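Local coordinates for protein putative phosphoglycolate phosphatase (Lactobacillus delbrueckii, PDB 2HI0) that probably hydrolyses the phosphate ester of 2-phosphoglycolate, as a helix-capped phosphatase of the haloacid dehalogenase (HAD) superfamily, at residues 98-106 and 135-146; 19-27 and 39-48. All blocks are in the same frame, centred on the assembly; numbering follows the deposited sequence. Where two conformers were deposited one is given.

The two contacts illustrate how an HAD phosphatase joins its probable helical cap to its Rossmann-like core. Contact 2 comes first along the chain and closes before contact 1 opens. It packs helix 19-32 across helix 41-47, both in the helical insertion that follows strand 6-9 and probably forms the cap. Contact 1 sets the last turns of helix 87-103 beside helix 137-147, which follows strand 128-133 of the parallel core sheet. Their centres lie about 15 Å apart, yet the contacts touch through helix 19-32, where Leu-22 packs on Tyr-101 and Ala-25 on both Tyr-100 and Tyr-101. Packing is thus continuous from the probable cap to the core, close to the sodium site.

Contact 1: residues 98-106 and 135-146; sequences KPYYADHCQ and KPNEAVQVLVEE
Tyr-101 reaches from helix 87-103 to Lys-135 and Ala-139, and its side chain can be followed outward atom by atom. Tyr-101 CB lies against Ala-25 of helix 19-32. With CG anti to the backbone N (chi1 180°), the ring extends toward 135-146, and CB of Cys-105 lies over one of its faces, toward the rim. Tyr-101 CE2 comes 3.9 Å from Ala-139 CB, an oblique approach to the ring. Near CZ lie Lys-135 NZ and Leu-22 of helix 19-32. At the tip, Tyr-101 OH accepts a 2.7 Å hydrogen bond from Lys-135 NZ, whose chain bends twice near its end and crosses the tyrosine at about a right angle. The same ammonium forms a salt bridge with Asp-12, a residue of the sodium site, so the two partners together fix the lysine tip beside the probable active site.

The axes of helices 98-103 and 137-146 run parallel to within 3° and approach to 9.3 Å, with the small residues Ala-102 and Ala-139 marking their close approach. In HAD terms this pairs a helix of the probable cap with the one that follows strand 128-133 of the core.

Past the end of helix 87-103, Cys-105 lays SG against Leu-143 CG at 3.9 Å, while Gln-106 puts OE1 against the CB and CG methylenes of Glu-146. Toward the other end, Lys-98 crosses Glu-138 nearly perpendicularly. Lys-98 NZ stays 4.2 Å from Glu-138 OE2, too far for a salt bridge, and one water donates hydrogen bonds to both Lys-98 O and Glu-138 OE2.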
# COMPACT_ATOMS: atom_id res chain seq x y z
N LYS A 98 -11.11 -11.33 3.32
CA LYS A 98 -11.37 -10.40 2.21
C LYS A 98 -12.75 -9.74 2.30
O LYS A 98 -12.88 -8.52 2.31
CB LYS A 98 -11.13 -11.10 0.87
CG LYS A 98 -9.65 -11.38 0.65
CD LYS A 98 -9.30 -11.79 -0.78
CE LYS A 98 -9.91 -10.85 -1.84
NZ LYS A 98 -9.23 -10.98 -3.17
N PRO A 99 -13.81 -10.53 2.41
CA PRO A 99 -15.13 -9.90 2.53
C PRO A 99 -15.33 -9.14 3.84
O PRO A 99 -15.92 -8.04 3.85
CB PRO A 99 -16.10 -11.07 2.44
CG PRO A 99 -15.28 -12.27 2.75
CD PRO A 99 -13.88 -12.00 2.35
N TYR A 100 -14.77 -9.68 4.92
CA TYR A 100 -14.91 -8.97 6.20
C TYR A 100 -14.27 -7.60 6.14
O TYR A 100 -14.88 -6.58 6.48
CB TYR A 100 -14.33 -9.77 7.34
CG TYR A 100 -14.62 -9.10 8.66
CD1 TYR A 100 -15.81 -9.39 9.34
CD2 TYR A 100 -13.74 -8.16 9.22
CE1 TYR A 100 -16.09 -8.78 10.57
CE2 TYR A 100 -14.01 -7.54 10.42
CZ TYR A 100 -15.19 -7.85 11.09
OH TYR A 100 -15.44 -7.22 12.32
N TYR A 101 -13.02 -7.57 5.69
CA TYR A 101 -12.32 -6.30 5.53
C TYR A 101 -13.07 -5.32 4.60
O TYR A 101 -13.26 -4.13 4.96
CB TYR A 101 -10.87 -6.53 5.07
CG TYR A 101 -10.18 -5.20 4.91
CD1 TYR A 101 -9.93 -4.40 6.01
CD2 TYR A 101 -9.81 -4.75 3.69
CE1 TYR A 101 -9.31 -3.17 5.87
CE2 TYR A 101 -9.19 -3.53 3.53
CZ TYR A 101 -8.95 -2.73 4.62
OH TYR A 101 -8.35 -1.50 4.44
N ALA A 102 -13.47 -5.78 3.42
CA ALA A 102 -14.25 -4.97 2.51
C ALA A 102 -15.47 -4.29 3.18
O ALA A 102 -15.77 -3.13 2.91
CB ALA A 102 -14.71 -5.81 1.26
N ASP A 103 -16.16 -5.03 4.04
CA ASP A 103 -17.33 -4.51 4.74
C ASP A 103 -17.00 -3.73 6.02
O ASP A 103 -17.91 -3.17 6.66
CB ASP A 103 -18.24 -5.69 5.13
CG ASP A 103 -18.81 -6.42 3.93
OD1 ASP A 103 -18.90 -5.80 2.84
OD2 ASP A 103 -19.14 -7.62 4.07
N HIS A 104 -15.74 -3.74 6.42
CA HIS A 104 -15.33 -3.05 7.64
C HIS A 104 -14.09 -2.18 7.45
O HIS A 104 -13.25 -2.08 8.35
CB HIS A 104 -15.08 -4.08 8.75
CG HIS A 104 -16.29 -4.87 9.11
ND1 HIS A 104 -16.73 -5.99 8.41
CD2 HIS A 104 -17.15 -4.72 10.15
CE1 HIS A 104 -17.80 -6.48 9.00
NE2 HIS A 104 -18.10 -5.71 10.04
N CYS A 105 -13.89 -1.65 6.25
CA CYS A 105 -12.65 -0.93 5.98
C CYS A 105 -12.77 0.58 6.26
O CYS A 105 -11.83 1.31 5.98
CB CYS A 105 -12.17 -1.16 4.53
SG CYS A 105 -13.34 -0.63 3.30
N GLN A 106 -13.90 1.05 6.82
CA GLN A 106 -14.09 2.48 7.03
C GLN A 106 -14.65 2.77 8.42
O GLN A 106 -15.56 3.56 8.58
CB GLN A 106 -14.99 3.02 5.93
CG GLN A 106 -14.74 4.47 5.64
CD GLN A 106 -15.90 5.08 4.85
OE1 GLN A 106 -16.47 4.43 3.96
NE2 GLN A 106 -16.26 6.32 5.20
N LYS A 135 -3.86 -3.20 -1.98
CA LYS A 135 -5.14 -3.47 -1.31
C LYS A 135 -6.13 -4.05 -2.32
O LYS A 135 -6.15 -3.60 -3.48
CB LYS A 135 -5.70 -2.20 -0.70
CG LYS A 135 -7.04 -2.39 0.02
CD LYS A 135 -7.57 -1.06 0.62
CE LYS A 135 -6.63 -0.40 1.64
NZ LYS A 135 -6.27 -1.29 2.79
N PRO A 136 -6.90 -5.07 -1.95
CA PRO A 136 -7.84 -5.54 -2.96
C PRO A 136 -8.68 -4.43 -3.57
O PRO A 136 -9.15 -3.51 -2.86
CB PRO A 136 -8.74 -6.53 -2.18
CG PRO A 136 -7.84 -7.00 -1.08
CD PRO A 136 -7.05 -5.79 -0.67
N ASN A 137 -8.87 -4.51 -4.88
CA ASN A 137 -9.56 -3.46 -5.61
C ASN A 137 -10.95 -3.08 -5.06
O ASN A 137 -11.31 -1.94 -5.07
CB ASN A 137 -9.70 -3.84 -7.08
CG ASN A 137 -10.19 -2.69 -7.95
OD1 ASN A 137 -9.59 -1.62 -7.99
ND2 ASN A 137 -11.28 -2.90 -8.66
N GLU A 138 -11.74 -4.05 -4.62
CA GLU A 138 -13.08 -3.78 -4.12
C GLU A 138 -13.03 -2.78 -2.95
O GLU A 138 -13.85 -1.85 -2.88
CB GLU A 138 -13.75 -5.08 -3.73
CG GLU A 138 -13.05 -5.86 -2.60
CD GLU A 138 -12.01 -6.91 -3.06
OE1 GLU A 138 -11.57 -6.91 -4.29
OE2 GLU A 138 -11.66 -7.74 -2.15
N ALA A 139 -12.05 -2.95 -2.07
CA ALA A 139 -11.88 -2.08 -0.90
C ALA A 139 -11.28 -0.72 -1.34
O ALA A 139 -11.72 0.33 -0.88
CB ALA A 139 -10.98 -2.73 0.15
N VAL A 140 -10.35 -0.72 -2.28
CA VAL A 140 -9.81 0.51 -2.82
C VAL A 140 -10.94 1.40 -3.39
O VAL A 140 -10.99 2.61 -3.13
CB VAL A 140 -8.75 0.27 -3.92
CG1 VAL A 140 -8.41 1.62 -4.69
CG2 VAL A 140 -7.44 -0.35 -3.30
N GLN A 141 -11.78 0.82 -4.24
CA GLN A 141 -12.86 1.57 -4.88
C GLN A 141 -13.86 2.18 -3.86
O GLN A 141 -14.24 3.36 -3.99
CB GLN A 141 -13.58 0.69 -5.92
CG GLN A 141 -12.72 0.20 -7.09
CD GLN A 141 -12.01 1.30 -7.82
OE1 GLN A 141 -12.52 2.43 -7.97
NE2 GLN A 141 -10.82 0.99 -8.29
N VAL A 142 -14.24 1.42 -2.83
CA VAL A 142 -15.12 1.93 -1.80
C VAL A 142 -14.48 3.13 -1.09
O VAL A 142 -15.11 4.15 -0.84
CB VAL A 142 -15.48 0.87 -0.73
CG1 VAL A 142 -16.19 1.51 0.47
CG2 VAL A 142 -16.42 -0.14 -1.30
N LEU A 143 -13.22 3.00 -0.74
CA LEU A 143 -12.55 4.01 0.02
C LEU A 143 -12.34 5.31 -0.76
O LEU A 143 -12.49 6.43 -0.23
CB LEU A 143 -11.24 3.43 0.57
CG LEU A 143 -11.43 2.40 1.72
CD1 LEU A 143 -10.11 1.72 2.03
CD2 LEU A 143 -12.00 3.13 3.00
N VAL A 144 -11.99 5.18 -2.04
CA VAL A 144 -11.77 6.34 -2.86
C VAL A 144 -13.10 7.06 -3.04
O VAL A 144 -13.15 8.29 -2.96
CB VAL A 144 -11.15 6.00 -4.23
CG1 VAL A 144 -11.32 7.18 -5.19
CG2 VAL A 144 -9.69 5.66 -4.04
N GLU A 145 -14.16 6.30 -3.27
CA GLU A 145 -15.48 6.90 -3.51
C GLU A 145 -16.00 7.62 -2.28
O GLU A 145 -16.60 8.68 -2.41
CB GLU A 145 -16.51 5.85 -3.97
CG GLU A 145 -17.97 6.37 -4.11
N GLU A 146 -15.74 7.06 -1.11
CA GLU A 146 -16.28 7.61 0.12
C GLU A 146 -15.43 8.70 0.68
O GLU A 146 -15.97 9.71 1.16
CB GLU A 146 -16.47 6.54 1.19
CG GLU A 146 -17.55 5.49 0.82
CD GLU A 146 -18.90 6.12 0.40
OE1 GLU A 146 -19.47 6.93 1.18
OE2 GLU A 146 -19.38 5.82 -0.72
O HOH W 1 -10.98 -6.94 0.73
O HOH W 2 -9.33 -8.32 -5.41

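Contact 2: residues 19-27 and 39-48; sequences SADLTSALN and FTVEDIKNFF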
# COMPACT_ATOMS: atom_id res chain seq x y z
N SER A 19 -4.20 0.99 9.37
CA SER A 19 -3.67 -0.14 10.15
C SER A 19 -4.62 -0.65 11.22
O SER A 19 -4.69 -1.83 11.44
CB SER A 19 -2.34 0.24 10.77
OG SER A 19 -2.40 1.45 11.49
N ALA A 20 -5.40 0.23 11.83
CA ALA A 20 -6.35 -0.26 12.85
C ALA A 20 -7.40 -1.19 12.27
O ALA A 20 -7.66 -2.26 12.83
CB ALA A 20 -7.04 0.90 13.59
N ASP A 21 -8.03 -0.80 11.15
CA ASP A 21 -9.10 -1.60 10.54
C ASP A 21 -8.52 -2.90 9.98
O ASP A 21 -9.14 -3.97 10.03
CB ASP A 21 -9.85 -0.82 9.45
CG ASP A 21 -10.83 0.23 10.01
OD1 ASP A 21 -11.20 0.20 11.20
OD2 ASP A 21 -11.27 1.12 9.24
N LEU A 22 -7.29 -2.82 9.45
CA LEU A 22 -6.63 -4.05 8.97
C LEU A 22 -6.40 -5.08 10.11
O LEU A 22 -6.58 -6.30 9.95
CB LEU A 22 -5.29 -3.72 8.27
CG LEU A 22 -5.37 -3.12 6.88
CD1 LEU A 22 -3.96 -2.60 6.52
CD2 LEU A 22 -5.87 -4.04 5.79
N THR A 23 -5.99 -4.53 11.25
CA THR A 23 -5.69 -5.30 12.46
C THR A 23 -6.96 -5.99 12.95
O THR A 23 -6.97 -7.17 13.20
CB THR A 23 -5.06 -4.37 13.54
OG1 THR A 23 -3.81 -3.88 13.04
CG2 THR A 23 -4.79 -5.12 14.83
N SER A 24 -8.03 -5.22 13.09
CA SER A 24 -9.31 -5.76 13.53
C SER A 24 -9.79 -6.88 12.59
O SER A 24 -10.26 -7.93 13.04
CB SER A 24 -10.34 -4.63 13.60
OG SER A 24 -11.56 -5.13 14.10
N ALA A 25 -9.72 -6.65 11.28
CA ALA A 25 -10.19 -7.61 10.30
C ALA A 25 -9.30 -8.87 10.29
O ALA A 25 -9.80 -9.99 10.18
CB ALA A 25 -10.26 -6.98 8.92
N LEU A 26 -7.98 -8.70 10.39
CA LEU A 26 -7.06 -9.85 10.44
C LEU A 26 -7.34 -10.69 11.67
O LEU A 26 -7.40 -11.91 11.59
CB LEU A 26 -5.54 -9.48 10.38
CG LEU A 26 -4.55 -10.62 9.99
CD1 LEU A 26 -4.85 -11.15 8.60
CD2 LEU A 26 -3.12 -10.05 10.09
N ASN A 27 -7.46 -10.06 12.83
CA ASN A 27 -7.74 -10.78 14.04
C ASN A 27 -9.09 -11.50 14.00
O ASN A 27 -9.19 -12.66 14.42
CB ASN A 27 -7.67 -9.88 15.28
CG ASN A 27 -6.24 -9.56 15.70
OD1 ASN A 27 -5.33 -10.37 15.51
ND2 ASN A 27 -6.04 -8.36 16.25
N PHE A 39 -3.04 -9.97 17.23
CA PHE A 39 -2.06 -9.13 16.53
C PHE A 39 -2.27 -7.66 16.86
O PHE A 39 -3.41 -7.22 17.09
CB PHE A 39 -2.11 -9.29 15.02
CG PHE A 39 -1.81 -10.69 14.53
CD1 PHE A 39 -0.56 -11.26 14.72
CD2 PHE A 39 -2.76 -11.40 13.81
CE1 PHE A 39 -0.25 -12.52 14.21
CE2 PHE A 39 -2.48 -12.66 13.29
CZ PHE A 39 -1.20 -13.23 13.50
N THR A 40 -1.15 -6.93 16.90
CA THR A 40 -1.14 -5.51 17.18
C THR A 40 -1.08 -4.75 15.86
O THR A 40 -0.76 -5.32 14.80
CB THR A 40 0.13 -5.12 18.01
OG1 THR A 40 1.29 -5.44 17.22
CG2 THR A 40 0.22 -5.91 19.37
N VAL A 41 -1.36 -3.45 15.91
CA VAL A 41 -1.15 -2.58 14.74
C VAL A 41 0.29 -2.63 14.24
O VAL A 41 0.52 -2.59 13.03
CB VAL A 41 -1.54 -1.11 15.02
CG1 VAL A 41 -0.92 -0.18 14.00
CG2 VAL A 41 -3.06 -0.97 15.12
N GLU A 42 1.26 -2.75 15.15
CA GLU A 42 2.65 -2.84 14.72
C GLU A 42 2.92 -4.14 13.96
O GLU A 42 3.73 -4.17 13.03
CB GLU A 42 3.64 -2.71 15.90
CG GLU A 42 3.77 -1.31 16.52
CD GLU A 42 4.05 -0.17 15.51
OE1 GLU A 42 5.20 -0.06 15.04
OE2 GLU A 42 3.12 0.64 15.21
N ASP A 43 2.24 -5.23 14.35
CA ASP A 43 2.37 -6.50 13.64
C ASP A 43 1.85 -6.28 12.21
O ASP A 43 2.47 -6.69 11.21
CB ASP A 43 1.56 -7.61 14.31
CG ASP A 43 2.14 -8.07 15.65
OD1 ASP A 43 3.38 -8.03 15.84
OD2 ASP A 43 1.32 -8.51 16.48
N ILE A 44 0.68 -5.66 12.12
CA ILE A 44 0.06 -5.47 10.80
C ILE A 44 0.94 -4.66 9.85
O ILE A 44 0.95 -4.90 8.65
CB ILE A 44 -1.39 -4.84 10.94
CG1 ILE A 44 -2.44 -5.96 10.93
CG2 ILE A 44 -1.68 -3.80 9.90
CD1 ILE A 44 -2.37 -6.91 12.12
N LYS A 45 1.67 -3.68 10.39
CA LYS A 45 2.61 -2.88 9.58
C LYS A 45 3.75 -3.71 8.99
O LYS A 45 4.34 -3.32 7.97
CB LYS A 45 3.14 -1.72 10.40
CG LYS A 45 2.08 -0.70 10.79
CD LYS A 45 2.63 0.38 11.67
CE LYS A 45 1.62 1.49 11.83
NZ LYS A 45 2.02 2.46 12.91
N ASN A 46 4.01 -4.85 9.61
CA ASN A 46 4.98 -5.84 9.10
C ASN A 46 4.35 -6.86 8.14
O ASN A 46 5.04 -7.55 7.38
CB ASN A 46 5.65 -6.61 10.24
CG ASN A 46 6.69 -5.80 10.96
OD1 ASN A 46 7.88 -5.85 10.62
ND2 ASN A 46 6.24 -5.04 11.94
N PHE A 47 3.03 -7.01 8.18
CA PHE A 47 2.40 -8.00 7.31
C PHE A 47 2.00 -7.47 5.95
O PHE A 47 2.16 -8.13 4.95
CB PHE A 47 1.18 -8.63 7.96
CG PHE A 47 1.43 -9.28 9.32
CD1 PHE A 47 2.67 -9.77 9.69
CD2 PHE A 47 0.35 -9.42 10.21
CE1 PHE A 47 2.85 -10.33 10.95
CE2 PHE A 47 0.51 -9.99 11.41
CZ PHE A 47 1.77 -10.46 11.79
N PHE A 48 1.45 -6.27 5.93
CA PHE A 48 0.89 -5.73 4.68
C PHE A 48 1.96 -4.99 3.83
O PHE A 48 3.06 -4.74 4.32
CB PHE A 48 -0.35 -4.90 5.04
CG PHE A 48 -1.52 -5.75 5.43
CD1 PHE A 48 -2.37 -6.25 4.45
CD2 PHE A 48 -1.76 -6.13 6.73
CE1 PHE A 48 -3.41 -7.05 4.77
CE2 PHE A 48 -2.82 -6.96 7.04
CZ PHE A 48 -3.63 -7.42 6.07
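Ile-44 points into helix 19-32 as a knob in a hole lined by Ser-19, Leu-22, Thr-23 and Leu-26. Its branches divide the work: CG2 faces Leu-22 CB, whereas Ile-44 CD1 meets Leu-26 CD2 at 3.8 Å as the two side chains slide past each other in opposite directions. Thr-23 crosses the isoleucine at a slant and sets OG1 only 3.3 Å from Ile-44 CG1. Thr-23 OG1, set beside the backbone N (chi1 -64°), donates to Ser-19 O at 2.7 Å, which satisfies it among the hydrocarbon groups.

The aromatic side chains receive the leucines differently. Leu-22 CD2 stands over a face of Phe-48, 4.2 Å from the ring centroid, in a CH-pi contact. Leu-26 CD2 instead abuts the edge of the Phe-47 ring, 3.5 Å from Phe-47 CD2. Helices 19-27 and 41-47 pack almost perpendicularly, at 92°, within the helical insertion that probably forms the HAD cap. Helix 52-63 adds Ala-59 beside Leu-26 and Phe-47.

Where helix 41-47 is about to begin, Asn-27 grips the backbone of Phe-39 twice. Asn-27 OD1 accepts from Phe-39 N at 2.9 Å. Asn-27 ND2 donates to Phe-39 O at 3.0 Å along a nearly straight bond lying in the amide plane. This double hold fixes the rotation of the amide, which lies 9° from coplanar with the phenyl ring. Directly afterwards, Thr-40 and Asp-43 form a capping box: Asp-43 N donates to Thr-40 OG1, and Thr-40 N to Asp-43 OD2 from above the carboxylate plane.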